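Local coordinates for protein aryl esterase (Mycobacterium smegmatis, PDB 2Q0Q) that hydrolyses aryl esters and transfers acyl groups to alcohols in water, as an oligomeric member of the SGNH hydrolase family, at residues 14-19 against 193-198. Residues are numbered along the deposited sequence; the frame is centred on the assembly and turned at random.
With SO4 (sulfate ion), chain U.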
loop_
_atom_site.group_PDB
_atom_site.type_symbol
_atom_site.label_atom_id
_atom_site.label_comp_id
_atom_site.label_asym_id
_atom_site.label_seq_id
_atom_site.Cartn_x
_atom_site.Cartn_y
_atom_site.Cartn_z
ATOM N N TRP G 14 -24.707 20.414 6.700
ATOM C CA TRP G 14 -25.351 20.451 5.370
ATOM C C TRP G 14 -26.804 20.872 5.427
ATOM O O TRP G 14 -27.255 21.681 4.618
ATOM C CB TRP G 14 -25.264 19.082 4.681
ATOM C CG TRP G 14 -25.747 19.073 3.252
ATOM C CD1 TRP G 14 -25.142 19.657 2.182
ATOM C CD2 TRP G 14 -26.926 18.443 2.756
ATOM N NE1 TRP G 14 -25.874 19.443 1.045
ATOM C CE2 TRP G 14 -26.966 18.675 1.363
ATOM C CE3 TRP G 14 -27.942 17.694 3.341
ATOM C CZ2 TRP G 14 -28.007 18.198 0.553
ATOM C CZ3 TRP G 14 -28.966 17.204 2.532
ATOM C CH2 TRP G 14 -28.983 17.458 1.150
ATOM N N GLY G 15 -27.539 20.292 6.367
ATOM C CA GLY G 15 -28.938 20.630 6.565
ATOM C C GLY G 15 -29.857 19.519 6.116
ATOM O O GLY G 15 -30.795 19.767 5.388
ATOM N N TRP G 16 -29.598 18.295 6.578
ATOM C CA TRP G 16 -30.400 17.128 6.209
ATOM C C TRP G 16 -31.778 17.237 6.852
ATOM O O TRP G 16 -31.891 17.316 8.077
ATOM C CB TRP G 16 -29.686 15.855 6.685
ATOM C CG TRP G 16 -30.410 14.562 6.524
ATOM C CD1 TRP G 16 -31.550 14.148 7.180
ATOM C CD2 TRP G 16 -30.002 13.471 5.709
ATOM N NE1 TRP G 16 -31.880 12.874 6.802
ATOM C CE2 TRP G 16 -30.949 12.429 5.900
ATOM C CE3 TRP G 16 -28.938 13.273 4.816
ATOM C CZ2 TRP G 16 -30.855 11.209 5.245
ATOM C CZ3 TRP G 16 -28.855 12.069 4.162
ATOM C CH2 TRP G 16 -29.811 11.045 4.379
ATOM N N VAL G 17 -32.823 17.208 6.034
ATOM C CA VAL G 17 -34.194 17.184 6.572
ATOM C C VAL G 17 -34.577 15.793 7.048
ATOM O O VAL G 17 -34.673 14.866 6.253
ATOM C CB VAL G 17 -35.203 17.682 5.540
ATOM C CG1 VAL G 17 -36.625 17.584 6.066
ATOM C CG2 VAL G 17 -34.871 19.116 5.167
ATOM N N PRO G 18 -34.848 15.661 8.358
ATOM C CA PRO G 18 -35.224 14.339 8.878
ATOM C C PRO G 18 -36.534 13.849 8.269
ATOM O O PRO G 18 -37.481 14.616 8.161
ATOM C CB PRO G 18 -35.355 14.558 10.394
ATOM C CG PRO G 18 -35.403 16.026 10.592
ATOM C CD PRO G 18 -34.847 16.706 9.399
ATOM N N VAL G 19 -36.584 12.583 7.882
ATOM C CA VAL G 19 -37.790 12.010 7.300
ATOM C C VAL G 19 -38.094 10.704 8.010
ATOM O O VAL G 19 -37.171 10.047 8.474
ATOM C CB VAL G 19 -37.641 11.801 5.754
ATOM C CG1 VAL G 19 -37.669 13.136 5.021
ATOM C CG2 VAL G 19 -36.344 11.063 5.381
ATOM N N GLY G 193 -34.352 10.810 14.893
ATOM C CA GLY G 193 -33.513 10.644 16.101
ATOM C C GLY G 193 -32.062 11.043 15.874
ATOM O O GLY G 193 -31.219 10.890 16.779
ATOM N N ILE G 194 -31.781 11.555 14.676
ATOM C CA ILE G 194 -30.428 11.897 14.273
ATOM C C ILE G 194 -30.298 13.369 13.880
ATOM O O ILE G 194 -29.362 14.052 14.311
ATOM C CB ILE G 194 -29.968 11.025 13.062
ATOM C CG1 ILE G 194 -30.086 9.525 13.381
ATOM C CG2 ILE G 194 -28.537 11.429 12.621
ATOM C CD1 ILE G 194 -30.026 8.624 12.149
ATOM N N HIS G 195 -31.213 13.849 13.037
ATOM C CA HIS G 195 -31.074 15.159 12.432
ATOM C C HIS G 195 -31.935 16.200 13.133
ATOM O O HIS G 195 -32.627 15.882 14.121
ATOM C CB HIS G 195 -31.320 15.056 10.914
ATOM C CG HIS G 195 -30.384 14.102 10.240
ATOM N ND1 HIS G 195 -30.729 12.796 9.955
ATOM C CD2 HIS G 195 -29.093 14.243 9.835
ATOM C CE1 HIS G 195 -29.705 12.182 9.388
ATOM N NE2 HIS G 195 -28.693 13.034 9.309
ATOM N N PHE G 196 -31.828 17.442 12.656
ATOM C CA PHE G 196 -32.384 18.603 13.351
ATOM C C PHE G 196 -33.726 19.006 12.814
ATOM O O PHE G 196 -33.970 18.951 11.626
ATOM C CB PHE G 196 -31.512 19.853 13.252
ATOM C CG PHE G 196 -30.180 19.778 13.964
ATOM C CD1 PHE G 196 -29.196 20.732 13.684
ATOM C CD2 PHE G 196 -29.896 18.798 14.923
ATOM C CE1 PHE G 196 -27.951 20.718 14.350
ATOM C CE2 PHE G 196 -28.655 18.764 15.568
ATOM C CZ PHE G 196 -27.670 19.722 15.269
ATOM N N THR G 197 -34.575 19.472 13.717
ATOM C CA THR G 197 -35.790 20.188 13.340
ATOM C C THR G 197 -35.432 21.597 12.890
ATOM O O THR G 197 -34.273 22.034 13.001
ATOM C CB THR G 197 -36.756 20.324 14.510
ATOM O OG1 THR G 197 -36.078 20.953 15.607
ATOM C CG2 THR G 197 -37.269 18.949 14.921
ATOM N N GLU G 198 -36.420 22.304 12.351
ATOM C CA GLU G 198 -36.230 23.714 12.007
ATOM C C GLU G 198 -35.859 24.558 13.232
ATOM O O GLU G 198 -34.995 25.447 13.120
ATOM C CB GLU G 198 -37.500 24.291 11.399
ATOM C CG GLU G 198 -37.847 23.706 10.040
ATOM C CD GLU G 198 -39.160 24.261 9.495
ATOM O OE1 GLU G 198 -40.209 24.192 10.207
ATOM O OE2 GLU G 198 -39.101 24.743 8.341
HETATM S S SO4 U . -25.427 11.166 8.613
HETATM O O1 SO4 U . -25.699 10.741 10.036
HETATM O O2 SO4 U . -24.532 12.347 8.625
HETATM O O3 SO4 U . -24.973 9.959 7.897
HETATM O O4 SO4 U . -26.695 11.616 8.028
HETATM O O HOH W 1 -30.173 18.290 10.320
#
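A face-to-face aromatic stack of W16 on H195 joins two loops at the probable active site of this SGNH hydrolase fold, one following helix 11-14 and the other leading into helix 198-215. The five-membered ring of W16 lies over the imidazole with centroids 3.5 Å apart and planes inclined by 17°. CD1 of W16 sits above the middle of the imidazole, 3.2 Å from H195 ND1, while W16 CB adds a CH-pi contact at the CD2 side. W16 NE1 also lies close to ND1 but is not hydrogen-bonded to it, as expected of two rings laid face to face. With CG anti to the backbone N (chi1 174°), the indole is laid across the histidine. I194 CG2 packs on the opposite face of the imidazole, which is thus clamped between indole and methyl.

Both histidine nitrogens are engaged: ND1 is hydrogen-bonded to D192, and NE2 donates to O4 of a sulfate at 2.8 Å (angle 147°), the oxygen lying at the ring edge in its plane. S11, H195 and D192 are arranged as expected for a Ser-His-Asp triad, consistent with the catalytic residues of SGNH hydrolases. The sulfate, probably from the crystallisation liquor, is also bound by S11, A55, N94 and K97.

Beside the stack, P18 CB packs 4.1 Å from H195 CB, and P18 CD approaches F196 O at 3.3 Å; that buried carbonyl has no hydrogen-bond partner. A water bridges the backbones, donating to W16 O and accepting from F196 N, each at 3.0 Å.

W16 also packs on V125 of a second subunit; within the chain, H195 and F196 rest on L12 of helix 11-14, F196 reaches L204 of helix 198-215, and T197 N-caps that helix.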